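Local structure of acetylserotonin O-methyltransferase (Homo sapiens, 4A6D) at residues V24-A28 / L63-C67; P99-M105 / E162-V166; S113-W117 / L301-Q306; A190-K195 / Q220-F224. The protein catalyses transfer of a methyl group from S-adenosyl-L-methionine to N-acetylserotonin, giving melatonin, and works as a homodimer. All coordinates share one frame; numbering follows the deposited sequence.

Interaction 1: residues V24-A28 / L63-C67; sequences VLFAA and LLDIC
Val24 and Ile66 meet through their methyl branches where helix 7-31 passes helix 57-69. Val24 CG1 lies 3.7 Å from Ile66 CG2, and CG2 of the same valine comes almost as near to that methyl, which thus sits against the fork of the valine. The torsions arrange this: Val24 CG1 is anti to its own backbone N (chi1 158°), and Ile66 likewise extends CG2, not its longer CG1 branch, toward the neighbouring helix. One turn further along helix 7-31, Ala28 faces Cys67 and Leu63. Cys67 SG is 4.1 Å from Val24 CG1 and 4.2 Å from Ala28 CB, bridging two residues on successive turns. Leu63 spreads its two methyls over the same surface: CD1 is 4.2 Å from Ala27 CB, whereas CD2 lies 4.0 Å from Ala28 CA. The short side chains of Ala27 and Ala28 let the leucine reach close to the backbone of its partner helix.

Behind these contacts, the short helical segments run at 123° to each other, their axes approaching to 10.4 Å. Helix 33-39 adds Phe34 against Ala28 and Val33 against Leu63, while Leu73 of strand 73-78 packs on Cys67. From the second subunit, Leu301 packs on Val24, Leu120 on Ala27 and Gln297 on Ile66, as expected in the dimerisation domain of a homodimeric O-methyltransferase.

The touching groups are methyls, one thiol and helix backbone, all buried, so the two helices are held together by shape and exclusion of water, without directional polar bonds between their side chains.

Interaction 2: residues P99-M105 / E162-V166; sequences PTSQCSM and EVWSV. With SAM (S-adenosylmethionine), chain D.
Glu162 and Gln102 carry the hydrogen bonds of this contact: the glutamate reaches the backbone amides of Ser104 and Met105, the glutamine the carbonyl of Glu162. The glutamate chain, extended beyond CG, brings its carboxylate to the first turn of helix 103-117. Met105 N donates to Glu162 OE1 at 2.9 Å, on the syn side but 31° out of the carboxylate plane, and Ser104 N makes a weak bond to Glu162 OE2 at 3.2 Å. An acidic group set against these amides is probably favoured by the helix dipole.

In the other direction, Gln102, the N-cap residue of that helix, folds back through a bend at chi2 (-60°). Gln102 NE2 donates to Glu162 O (2.9 Å) and to Thr100 O (3.1 Å); both acceptors lie near the amide plane, while the nitrogen stands well above each carbonyl plane. Glu162 O also accepts from Ser165 N.

This junction joins the start of helix 103-117 to the beginning of helix 164-173 in the Rossmann-like methyltransferase domain, where Trp164 turns away to the cofactor. Trp164 NE1 gives SAM OXT a nearly straight bond of 2.8 Å (168°), with Val163 CG1 over one face of the indole.

Apolar contact comes from Thr100 and Val166: Thr100 CG2 lies 3.7 Å from Val166 CG1, the two side chains crossing at about a right angle. Thr100 OG1 bonds instead to Asp92 O, and Tyr9 of the second subunit packs on Val163 and Val166.

Interaction 3: residues S113-W117 / L301-Q306; sequences SYRCW and LNMLVQ
Trp117 and Asn302 lie nearly coplanar, indole and amide planes only 13° apart, so the ring presents its N-H edge to the amide oxygen. Trp117 NE1 donates to Asn302 OD1 at 2.9 Å, the acceptor lying in the ring plane. A near-trans chi1 carries the Asn302 amide out to the indole, and chi2 of 56° turns OD1 to NE1. Val305 approaches differently: CG1 stands over one face of the indole, 4.2 Å from the centroid of the Trp117 five-membered ring, in a CH-pi contact, and also touches Cys116 CB. At the far end of the ring Leu301 CD2 packs against Trp117 CH2 (3.6 Å).

Gln306 extends beyond CG past Cys116, bringing NE2 to Asn302 OD1 (2.7 Å) and, by a weak bond, to Ser113 OG (3.3 Å). The short segments of helices 103-117 and 294-305 run at 79° to each other, and Phe19 of the second subunit meets Trp117 edge-to-face.

Asn302 and Gln306 are substrate-binding residues. Two donors, Trp117 NE1 and Gln306 NE2, grip the oxygen of Asn302 and should fix the rotation of its amide; a second shell is probably formed by Trp117 for Asn302 and, more weakly, by Ser113 for Gln306.

Interaction 4: residues A190-K195 / Q220-F224; sequences AGALAK and QHFSF
Ala190 and Phe222 face each other where two turns of the methyltransferase domain come together, Ala190 CA and Phe222 CA 7.2 Å apart. On one side the chain enters helix 192-200 through Gly191, the N-cap residue, whose positive phi (89°) turns the backbone into the helix; Lys195 N then bonds to Gly191 O. On the other side Phe222 leaves helical geometry after helix 212-221, and the chain runs on extended through Ser223.

The alanine methyl sits over a face of the Phe222 ring in a CH-pi contact, 16° off the normal, with Ala190 CB 3.7 Å from Phe222 CE1. The neighbouring aromatic ring, that of Phe224, is used in two ways. At its edge Phe224 CZ lies 3.4 Å from Ala190 O, which is near the ring plane, while one face receives Lys195. The lysine chain, extended beyond CG, passes over that face, the two side chains crossing at about a right angle, with Lys195 CE 3.7 Å from Phe224 CE2. Lys195 NZ ends 4.3 Å from the centroid of the Phe224 ring in a cation-pi contact and also makes a weak hydrogen bond to Ser223 O at 3.3 Å.

The turn before helix 192-200 is consistent with the glycine-rich SAM-binding turn of class I methyltransferases, and Gly187 O is hydrogen-bonded to SAM. Gln161 of helix 150-161 packs on both Ala190 and Phe222, whereas Ile230 of strand 230-234 touches Lys195 and Phe224, and Phe232 of that strand meets Phe224 edge-to-face.

In the fold
From the N terminus, interaction 1 closes first, joining helices 7-31 and 57-69 within the dimerisation domain. The chain then opens interaction 2 at 99-105, which runs into helix 103-117, and interaction 3 at 113-117, at the end of that helix. Interaction 2 closes at 162-166, whereas interaction 3 waits until 301-306, so these two cross and tie one helix to separate parts of the methyltransferase domain. Interaction 4 follows interaction 2 in series and falls wholly within the long loop of interaction 3, on the opposite side of the chain's centre. Interactions 2 and 4 touch where Trp164 packs on Leu193, whereas interactions 1, 2 and 3 all reach the second subunit.

Interaction 1: residues V24-A28 / L63-C67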
loop_
_atom_site.group_PDB
_atom_site.type_symbol
_atom_site.label_atom_id
_atom_site.label_comp_id
_atom_site.label_asym_id
_atom_site.label_seq_id
_atom_site.Cartn_x
_atom_site.Cartn_y
_atom_site.Cartn_z
ATOM N N VAL A 24 -3.444 -4.112 -6.372
ATOM C CA VAL A 24 -4.046 -5.293 -7.015
ATOM C C VAL A 24 -5.573 -5.173 -6.923
ATOM O O VAL A 24 -6.252 -5.320 -7.941
ATOM C CB VAL A 24 -3.518 -6.620 -6.413
ATOM C CG1 VAL A 24 -4.481 -7.784 -6.657
ATOM C CG2 VAL A 24 -2.140 -6.937 -6.958
ATOM N N LEU A 25 -6.096 -4.846 -5.707
ATOM C CA LEU A 25 -7.517 -4.654 -5.444
ATOM C C LEU A 25 -8.071 -3.490 -6.275
ATOM O O LEU A 25 -9.106 -3.656 -6.911
ATOM C CB LEU A 25 -7.751 -4.396 -3.944
ATOM C CG LEU A 25 -9.187 -4.018 -3.489
ATOM C CD1 LEU A 25 -10.168 -5.138 -3.787
ATOM C CD2 LEU A 25 -9.222 -3.714 -1.999
ATOM N N PHE A 26 -7.366 -2.333 -6.284
ATOM C CA PHE A 26 -7.742 -1.117 -7.011
ATOM C C PHE A 26 -7.787 -1.358 -8.516
ATOM O O PHE A 26 -8.750 -0.946 -9.162
ATOM C CB PHE A 26 -6.780 0.055 -6.683
ATOM C CG PHE A 26 -6.659 0.504 -5.229
ATOM C CD1 PHE A 26 -7.664 0.221 -4.303
ATOM C CD2 PHE A 26 -5.543 1.216 -4.794
ATOM C CE1 PHE A 26 -7.549 0.629 -2.965
ATOM C CE2 PHE A 26 -5.436 1.638 -3.464
ATOM C CZ PHE A 26 -6.441 1.347 -2.557
ATOM N N ALA A 27 -6.755 -2.040 -9.070
ATOM C CA ALA A 27 -6.640 -2.347 -10.498
ATOM C C ALA A 27 -7.665 -3.374 -10.925
ATOM O O ALA A 27 -8.207 -3.256 -12.014
ATOM C CB ALA A 27 -5.240 -2.823 -10.837
ATOM N N ALA A 28 -7.958 -4.360 -10.069
ATOM C CA ALA A 28 -8.984 -5.359 -10.348
ATOM C C ALA A 28 -10.345 -4.644 -10.444
ATOM O O ALA A 28 -11.150 -5.001 -11.306
ATOM C CB ALA A 28 -9.017 -6.403 -9.246
ATOM N N LEU A 63 -2.783 -10.962 -12.011
ATOM C CA LEU A 63 -3.844 -10.276 -11.286
ATOM C C LEU A 63 -4.871 -11.246 -10.689
ATOM O O LEU A 63 -5.178 -11.133 -9.502
ATOM C CB LEU A 63 -4.509 -9.237 -12.210
ATOM C CG LEU A 63 -5.307 -8.114 -11.552
ATOM C CD1 LEU A 63 -4.404 -6.941 -11.196
ATOM C CD2 LEU A 63 -6.402 -7.632 -12.474
ATOM N N LEU A 64 -5.398 -12.185 -11.501
ATOM C CA LEU A 64 -6.395 -13.172 -11.063
ATOM C C LEU A 64 -5.801 -14.104 -10.000
ATOM O O LEU A 64 -6.443 -14.346 -8.976
ATOM C CB LEU A 64 -6.915 -14.019 -12.249
ATOM C CG LEU A 64 -7.765 -13.318 -13.325
ATOM C CD1 LEU A 64 -7.891 -14.202 -14.554
ATOM C CD2 LEU A 64 -9.160 -12.935 -12.798
ATOM N N ASP A 65 -4.566 -14.606 -10.238
ATOM C CA ASP A 65 -3.885 -15.503 -9.303
ATOM C C ASP A 65 -3.621 -14.845 -7.965
ATOM O O ASP A 65 -3.853 -15.477 -6.932
ATOM C CB ASP A 65 -2.626 -16.123 -9.913
ATOM C CG ASP A 65 -2.895 -17.165 -10.991
ATOM O OD1 ASP A 65 -4.038 -17.690 -11.043
ATOM O OD2 ASP A 65 -1.949 -17.481 -11.765
ATOM N N ILE A 66 -3.217 -13.562 -7.963
ATOM C CA ILE A 66 -3.030 -12.833 -6.705
ATOM C C ILE A 66 -4.401 -12.706 -5.988
ATOM O O ILE A 66 -4.468 -12.968 -4.790
ATOM C CB ILE A 66 -2.299 -11.485 -6.904
ATOM C CG1 ILE A 66 -0.858 -11.743 -7.376
ATOM C CG2 ILE A 66 -2.311 -10.634 -5.624
ATOM C CD1 ILE A 66 -0.223 -10.703 -8.177
ATOM N N CYS A 67 -5.487 -12.404 -6.739
ATOM C CA CYS A 67 -6.855 -12.266 -6.208
ATOM C C CYS A 67 -7.326 -13.554 -5.521
ATOM O O CYS A 67 -7.971 -13.477 -4.472
ATOM C CB CYS A 67 -7.829 -11.816 -7.297
ATOM S SG CYS A 67 -7.708 -10.053 -7.721
#

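Interaction 2: residues P99-M105 / E162-V166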
loop_
_atom_site.group_PDB
_atom_site.type_symbol
_atom_site.label_atom_id
_atom_site.label_comp_id
_atom_site.label_asym_id
_atom_site.label_seq_id
_atom_site.Cartn_x
_atom_site.Cartn_y
_atom_site.Cartn_z
ATOM N N PRO A 99 -25.888 -3.708 -3.696
ATOM C CA PRO A 99 -26.221 -2.474 -2.967
ATOM C C PRO A 99 -25.060 -2.044 -2.059
ATOM O O PRO A 99 -24.791 -0.843 -1.946
ATOM C CB PRO A 99 -27.472 -2.862 -2.165
ATOM C CG PRO A 99 -27.986 -4.112 -2.815
ATOM C CD PRO A 99 -26.749 -4.823 -3.256
ATOM N N THR A 100 -24.314 -3.028 -1.504
ATOM C CA THR A 100 -23.169 -2.814 -0.610
ATOM C C THR A 100 -21.825 -2.633 -1.293
ATOM O O THR A 100 -20.798 -2.678 -0.617
ATOM C CB THR A 100 -23.150 -3.837 0.532
ATOM O OG1 THR A 100 -23.189 -5.159 -0.006
ATOM C CG2 THR A 100 -24.302 -3.625 1.506
ATOM N N SER A 101 -21.836 -2.363 -2.621
ATOM C CA SER A 101 -20.675 -2.133 -3.489
ATOM C C SER A 101 -19.711 -1.091 -2.921
ATOM O O SER A 101 -20.146 -0.026 -2.499
ATOM C CB SER A 101 -21.137 -1.688 -4.873
ATOM O OG SER A 101 -20.074 -1.701 -5.811
ATOM N N GLN A 102 -18.399 -1.397 -2.922
ATOM C CA GLN A 102 -17.381 -0.482 -2.405
ATOM C C GLN A 102 -16.424 -0.009 -3.488
ATOM O O GLN A 102 -15.489 0.738 -3.201
ATOM C CB GLN A 102 -16.673 -1.064 -1.164
ATOM C CG GLN A 102 -17.606 -1.322 0.041
ATOM C CD GLN A 102 -18.308 -0.088 0.576
ATOM O OE1 GLN A 102 -17.683 0.931 0.931
ATOM N NE2 GLN A 102 -19.631 -0.164 0.669
ATOM N N CYS A 103 -16.742 -0.374 -4.751
ATOM C CA CYS A 103 -16.044 -0.094 -6.018
ATOM C C CYS A 103 -15.489 1.295 -6.189
ATOM O O CYS A 103 -14.287 1.441 -6.413
ATOM C CB CYS A 103 -16.946 -0.437 -7.194
ATOM S SG CYS A 103 -16.883 -2.160 -7.695
ATOM N N SER A 104 -16.390 2.303 -6.216
ATOM C CA SER A 104 -16.083 3.713 -6.452
ATOM C C SER A 104 -15.134 4.319 -5.432
ATOM O O SER A 104 -14.322 5.159 -5.807
ATOM C CB SER A 104 -17.357 4.522 -6.653
ATOM O OG SER A 104 -17.976 4.104 -7.859
ATOM N N MET A 105 -15.217 3.869 -4.166
ATOM C CA MET A 105 -14.327 4.325 -3.100
ATOM C C MET A 105 -12.936 3.742 -3.334
ATOM O O MET A 105 -11.949 4.471 -3.220
ATOM C CB MET A 105 -14.873 3.945 -1.705
ATOM C CG MET A 105 -14.046 4.505 -0.550
ATOM S SD MET A 105 -13.959 6.311 -0.555
ATOM C CE MET A 105 -12.427 6.577 0.277
ATOM N N GLU A 162 -21.047 5.106 -0.808
ATOM C CA GLU A 162 -20.832 3.682 -0.640
ATOM C C GLU A 162 -20.771 3.158 0.789
ATOM O O GLU A 162 -21.374 2.107 1.059
ATOM C CB GLU A 162 -19.685 3.211 -1.520
ATOM C CG GLU A 162 -20.058 3.237 -2.992
ATOM C CD GLU A 162 -19.004 2.699 -3.931
ATOM O OE1 GLU A 162 -17.806 2.747 -3.573
ATOM O OE2 GLU A 162 -19.374 2.256 -5.042
ATOM N N VAL A 163 -20.113 3.888 1.718
ATOM C CA VAL A 163 -20.033 3.417 3.110
ATOM C C VAL A 163 -21.412 3.308 3.800
ATOM O O VAL A 163 -21.644 2.382 4.598
ATOM C CB VAL A 163 -18.977 4.162 3.964
ATOM C CG1 VAL A 163 -19.446 5.577 4.333
ATOM C CG2 VAL A 163 -18.605 3.342 5.214
ATOM N N TRP A 164 -22.337 4.219 3.441
ATOM C CA TRP A 164 -23.666 4.237 4.032
ATOM C C TRP A 164 -24.546 3.027 3.719
ATOM O O TRP A 164 -25.444 2.706 4.503
ATOM C CB TRP A 164 -24.331 5.601 3.851
ATOM C CG TRP A 164 -23.410 6.745 4.205
ATOM C CD1 TRP A 164 -23.024 7.767 3.389
ATOM C CD2 TRP A 164 -22.682 6.916 5.440
ATOM N NE1 TRP A 164 -22.102 8.566 4.034
ATOM C CE2 TRP A 164 -21.889 8.077 5.301
ATOM C CE3 TRP A 164 -22.600 6.170 6.647
ATOM C CZ2 TRP A 164 -21.046 8.533 6.322
ATOM C CZ3 TRP A 164 -21.756 6.616 7.658
ATOM C CH2 TRP A 164 -20.991 7.788 7.490
ATOM N N SER A 165 -24.227 2.295 2.642
ATOM C CA SER A 165 -24.928 1.062 2.275
ATOM C C SER A 165 -24.648 -0.050 3.311
ATOM O O SER A 165 -25.457 -0.968 3.459
ATOM C CB SER A 165 -24.509 0.606 0.880
ATOM O OG SER A 165 -23.121 0.327 0.797
ATOM N N VAL A 166 -23.514 0.059 4.038
ATOM C CA VAL A 166 -23.100 -0.878 5.090
ATOM C C VAL A 166 -23.193 -0.279 6.496
ATOM O O VAL A 166 -23.614 -0.972 7.407
ATOM C CB VAL A 166 -21.696 -1.502 4.854
ATOM C CG1 VAL A 166 -21.808 -2.857 4.190
ATOM C CG2 VAL A 166 -20.790 -0.587 4.046
HETATM N N SAM D . -21.811 13.768 4.401
HETATM C CA SAM D . -21.316 13.007 3.233
HETATM C C SAM D . -20.829 11.565 3.487
HETATM O O SAM D . -20.395 11.297 4.588
HETATM O OXT SAM D . -20.854 10.646 2.607
HETATM C CB SAM D . -20.280 13.872 2.560
HETATM C CG SAM D . -18.986 14.024 3.369
HETATM S SD SAM D . -17.805 14.993 2.364
HETATM C CE SAM D . -16.312 14.638 3.196
HETATM C "C5'" SAM D . -17.970 16.686 3.019
HETATM C "C4'" SAM D . -19.169 17.296 2.278
HETATM O "O4'" SAM D . -19.218 18.644 2.711
HETATM C "C3'" SAM D . -18.972 17.314 0.713
HETATM O "O3'" SAM D . -20.121 16.777 0.037
HETATM C "C2'" SAM D . -18.696 18.827 0.430
HETATM O "O2'" SAM D . -19.084 19.348 -0.842
HETATM C "C1'" SAM D . -19.503 19.484 1.564
HETATM N N9 SAM D . -19.060 20.864 1.854
HETATM C C8 SAM D . -17.746 21.298 2.009
HETATM N N7 SAM D . -17.727 22.571 2.268
HETATM C C5 SAM D . -19.026 23.066 2.240
HETATM C C6 SAM D . -19.636 24.324 2.411
HETATM N N6 SAM D . -18.862 25.386 2.740
HETATM N N1 SAM D . -21.011 24.427 2.349
HETATM C C2 SAM D . -21.780 23.379 2.023
HETATM N N3 SAM D . -21.222 22.172 1.843
HETATM C C4 SAM D . -19.900 21.957 1.993
#

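Interaction 3: residues S113-W117 / L301-Q306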
loop_
_atom_site.group_PDB
_atom_site.type_symbol
_atom_site.label_atom_id
_atom_site.label_comp_id
_atom_site.label_asym_id
_atom_site.label_seq_id
_atom_site.Cartn_x
_atom_site.Cartn_y
_atom_site.Cartn_z
ATOM N N SER A 113 -5.927 9.248 -3.159
ATOM C CA SER A 113 -5.278 9.015 -1.858
ATOM C C SER A 113 -3.909 8.365 -1.986
ATOM O O SER A 113 -2.972 8.789 -1.313
ATOM C CB SER A 113 -6.166 8.159 -0.956
ATOM O OG SER A 113 -7.521 8.557 -1.062
ATOM N N TYR A 114 -3.802 7.323 -2.836
ATOM C CA TYR A 114 -2.562 6.571 -3.083
ATOM C C TYR A 114 -1.462 7.509 -3.542
ATOM O O TYR A 114 -0.358 7.460 -3.002
ATOM C CB TYR A 114 -2.807 5.429 -4.087
ATOM C CG TYR A 114 -1.602 4.552 -4.312
ATOM C CD1 TYR A 114 -0.631 4.891 -5.263
ATOM C CD2 TYR A 114 -1.439 3.364 -3.608
ATOM C CE1 TYR A 114 0.483 4.085 -5.475
ATOM C CE2 TYR A 114 -0.334 2.538 -3.830
ATOM C CZ TYR A 114 0.635 2.912 -4.750
ATOM O OH TYR A 114 1.721 2.098 -4.984
ATOM N N ARG A 115 -1.776 8.380 -4.515
ATOM C CA ARG A 115 -0.859 9.390 -5.054
ATOM C C ARG A 115 -0.384 10.300 -3.906
ATOM O O ARG A 115 0.808 10.317 -3.614
ATOM C CB ARG A 115 -1.546 10.205 -6.163
ATOM C CG ARG A 115 -1.316 9.639 -7.559
ATOM C CD ARG A 115 -1.185 10.709 -8.646
ATOM N NE ARG A 115 -0.066 11.652 -8.449
ATOM C CZ ARG A 115 1.217 11.399 -8.714
ATOM N NH1 ARG A 115 1.589 10.205 -9.169
ATOM N NH2 ARG A 115 2.140 12.332 -8.506
ATOM N N CYS A 116 -1.334 10.954 -3.192
ATOM C CA CYS A 116 -1.092 11.826 -2.033
ATOM C C CYS A 116 -0.155 11.173 -0.996
ATOM O O CYS A 116 0.835 11.779 -0.573
ATOM C CB CYS A 116 -2.416 12.260 -1.402
ATOM S SG CYS A 116 -3.191 13.683 -2.210
ATOM N N TRP A 117 -0.433 9.905 -0.657
ATOM C CA TRP A 117 0.334 9.141 0.326
ATOM C C TRP A 117 1.821 8.906 0.003
ATOM O O TRP A 117 2.603 8.640 0.914
ATOM C CB TRP A 117 -0.416 7.882 0.761
ATOM C CG TRP A 117 -1.405 8.135 1.863
ATOM C CD1 TRP A 117 -2.607 8.783 1.768
ATOM C CD2 TRP A 117 -1.247 7.783 3.244
ATOM N NE1 TRP A 117 -3.250 8.759 2.983
ATOM C CE2 TRP A 117 -2.421 8.189 3.917
ATOM C CE3 TRP A 117 -0.222 7.147 3.983
ATOM C CZ2 TRP A 117 -2.608 7.979 5.286
ATOM C CZ3 TRP A 117 -0.409 6.940 5.339
ATOM C CH2 TRP A 117 -1.594 7.360 5.978
ATOM N N LEU A 301 -4.318 10.297 9.843
ATOM C CA LEU A 301 -3.123 10.576 9.061
ATOM C C LEU A 301 -3.504 10.904 7.616
ATOM O O LEU A 301 -2.944 11.843 7.049
ATOM C CB LEU A 301 -2.119 9.436 9.172
ATOM C CG LEU A 301 -0.710 9.690 8.596
ATOM C CD1 LEU A 301 -0.077 10.992 9.119
ATOM C CD2 LEU A 301 0.175 8.518 8.855
ATOM N N ASN A 302 -4.534 10.223 7.072
ATOM C CA ASN A 302 -5.082 10.542 5.759
ATOM C C ASN A 302 -5.686 11.981 5.727
ATOM O O ASN A 302 -5.717 12.603 4.667
ATOM C CB ASN A 302 -6.146 9.529 5.341
ATOM C CG ASN A 302 -6.673 9.830 3.950
ATOM O OD1 ASN A 302 -5.921 9.908 2.970
ATOM N ND2 ASN A 302 -7.939 10.169 3.850
ATOM N N MET A 303 -6.184 12.498 6.872
ATOM C CA MET A 303 -6.730 13.860 6.955
ATOM C C MET A 303 -5.574 14.865 6.939
ATOM O O MET A 303 -5.729 15.952 6.396
ATOM C CB MET A 303 -7.634 14.057 8.193
ATOM C CG MET A 303 -8.938 13.257 8.164
ATOM S SD MET A 303 -10.133 13.712 6.867
ATOM C CE MET A 303 -9.776 12.476 5.652
ATOM N N LEU A 304 -4.437 14.517 7.548
ATOM C CA LEU A 304 -3.252 15.362 7.559
ATOM C C LEU A 304 -2.708 15.479 6.124
ATOM O O LEU A 304 -2.441 16.584 5.660
ATOM C CB LEU A 304 -2.161 14.814 8.515
ATOM C CG LEU A 304 -0.788 15.515 8.439
ATOM C CD1 LEU A 304 -0.872 16.969 8.940
ATOM C CD2 LEU A 304 0.250 14.768 9.211
ATOM N N VAL A 305 -2.609 14.341 5.427
ATOM C CA VAL A 305 -2.123 14.224 4.044
ATOM C C VAL A 305 -3.069 14.912 3.040
ATOM O O VAL A 305 -2.592 15.523 2.093
ATOM C CB VAL A 305 -1.880 12.722 3.705
ATOM C CG1 VAL A 305 -1.670 12.492 2.215
ATOM C CG2 VAL A 305 -0.703 12.169 4.489
ATOM N N GLN A 306 -4.387 14.832 3.259
ATOM C CA GLN A 306 -5.370 15.360 2.317
ATOM C C GLN A 306 -6.160 16.634 2.706
ATOM O O GLN A 306 -6.093 17.613 1.974
ATOM C CB GLN A 306 -6.305 14.237 1.838
ATOM C CG GLN A 306 -5.680 13.386 0.735
ATOM C CD GLN A 306 -6.654 12.381 0.184
ATOM O OE1 GLN A 306 -7.493 12.671 -0.678
ATOM N NE2 GLN A 306 -6.549 11.170 0.661
#

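Interaction 4: residues A190-K195 / Q220-F224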
loop_
_atom_site.group_PDB
_atom_site.type_symbol
_atom_site.label_atom_id
_atom_site.label_comp_id
_atom_site.label_asym_id
_atom_site.label_seq_id
_atom_site.Cartn_x
_atom_site.Cartn_y
_atom_site.Cartn_z
ATOM N N ALA A 190 -24.469 13.482 -2.234
ATOM C CA ALA A 190 -25.435 12.842 -3.143
ATOM C C ALA A 190 -26.788 12.522 -2.476
ATOM O O ALA A 190 -27.763 12.258 -3.183
ATOM C CB ALA A 190 -24.831 11.579 -3.742
ATOM N N GLY A 191 -26.817 12.540 -1.136
ATOM C CA GLY A 191 -28.004 12.277 -0.328
ATOM C C GLY A 191 -28.256 10.830 0.054
ATOM O O GLY A 191 -29.389 10.479 0.393
ATOM N N ALA A 192 -27.205 9.979 0.006
ATOM C CA ALA A 192 -27.283 8.553 0.332
ATOM C C ALA A 192 -27.745 8.328 1.777
ATOM O O ALA A 192 -28.701 7.579 2.006
ATOM C CB ALA A 192 -25.941 7.891 0.098
ATOM N N LEU A 193 -27.100 9.022 2.737
ATOM C CA LEU A 193 -27.439 8.944 4.148
ATOM C C LEU A 193 -28.879 9.427 4.389
ATOM O O LEU A 193 -29.625 8.777 5.118
ATOM C CB LEU A 193 -26.406 9.720 4.987
ATOM C CG LEU A 193 -26.300 9.368 6.476
ATOM C CD1 LEU A 193 -25.950 7.879 6.706
ATOM C CD2 LEU A 193 -25.298 10.256 7.151
ATOM N N ALA A 194 -29.293 10.512 3.700
ATOM C CA ALA A 194 -30.650 11.057 3.795
ATOM C C ALA A 194 -31.676 10.064 3.263
ATOM O O ALA A 194 -32.725 9.924 3.867
ATOM C CB ALA A 194 -30.744 12.357 3.034
ATOM N N LYS A 195 -31.377 9.359 2.159
ATOM C CA LYS A 195 -32.258 8.337 1.580
ATOM C C LYS A 195 -32.505 7.235 2.616
ATOM O O LYS A 195 -33.652 6.816 2.795
ATOM C CB LYS A 195 -31.648 7.738 0.298
ATOM C CG LYS A 195 -32.133 8.380 -1.007
ATOM C CD LYS A 195 -31.216 8.030 -2.205
ATOM C CE LYS A 195 -31.925 8.046 -3.547
ATOM N NZ LYS A 195 -30.972 8.040 -4.692
ATOM N N GLN A 220 -28.552 15.546 -11.218
ATOM C CA GLN A 220 -28.258 15.076 -12.575
ATOM C C GLN A 220 -27.873 13.597 -12.676
ATOM O O GLN A 220 -28.086 12.996 -13.729
ATOM C CB GLN A 220 -27.149 15.926 -13.215
ATOM C CG GLN A 220 -27.605 17.300 -13.705
ATOM C CD GLN A 220 -26.590 17.978 -14.605
ATOM O OE1 GLN A 220 -26.948 18.748 -15.505
ATOM N NE2 GLN A 220 -25.294 17.750 -14.369
ATOM N N HIS A 221 -27.280 13.020 -11.617
ATOM C CA HIS A 221 -26.807 11.631 -11.640
ATOM C C HIS A 221 -27.484 10.636 -10.676
ATOM O O HIS A 221 -27.223 9.433 -10.772
ATOM C CB HIS A 221 -25.272 11.589 -11.539
ATOM C CG HIS A 221 -24.584 12.204 -12.725
ATOM N ND1 HIS A 221 -24.446 13.578 -12.851
ATOM C CD2 HIS A 221 -24.042 11.612 -13.814
ATOM C CE1 HIS A 221 -23.818 13.772 -13.999
ATOM N NE2 HIS A 221 -23.558 12.622 -14.614
ATOM N N PHE A 222 -28.364 11.123 -9.773
ATOM C CA PHE A 222 -29.080 10.291 -8.795
ATOM C C PHE A 222 -30.568 10.672 -8.800
ATOM O O PHE A 222 -30.887 11.862 -8.689
ATOM C CB PHE A 222 -28.463 10.444 -7.384
ATOM C CG PHE A 222 -26.960 10.267 -7.302
ATOM C CD1 PHE A 222 -26.101 11.341 -7.517
ATOM C CD2 PHE A 222 -26.404 9.031 -6.990
ATOM C CE1 PHE A 222 -24.711 11.176 -7.455
ATOM C CE2 PHE A 222 -25.014 8.869 -6.917
ATOM C CZ PHE A 222 -24.177 9.944 -7.143
ATOM N N SER A 223 -31.481 9.682 -8.972
ATOM C CA SER A 223 -32.926 9.976 -9.022
ATOM C C SER A 223 -33.664 9.815 -7.688
ATOM O O SER A 223 -33.304 8.953 -6.873
ATOM C CB SER A 223 -33.627 9.212 -10.142
ATOM O OG SER A 223 -34.895 9.789 -10.423
ATOM N N PHE A 224 -34.697 10.660 -7.481
ATOM C CA PHE A 224 -35.499 10.717 -6.259
ATOM C C PHE A 224 -37.001 10.717 -6.569
ATOM O O PHE A 224 -37.477 11.519 -7.371
ATOM C CB PHE A 224 -35.107 11.959 -5.422
ATOM C CG PHE A 224 -33.654 12.041 -4.989
ATOM C CD1 PHE A 224 -32.685 12.569 -5.837
ATOM C CD2 PHE A 224 -33.265 11.631 -3.719
ATOM C CE1 PHE A 224 -31.345 12.639 -5.440
ATOM C CE2 PHE A 224 -31.926 11.721 -3.315
ATOM C CZ PHE A 224 -30.976 12.220 -4.181
#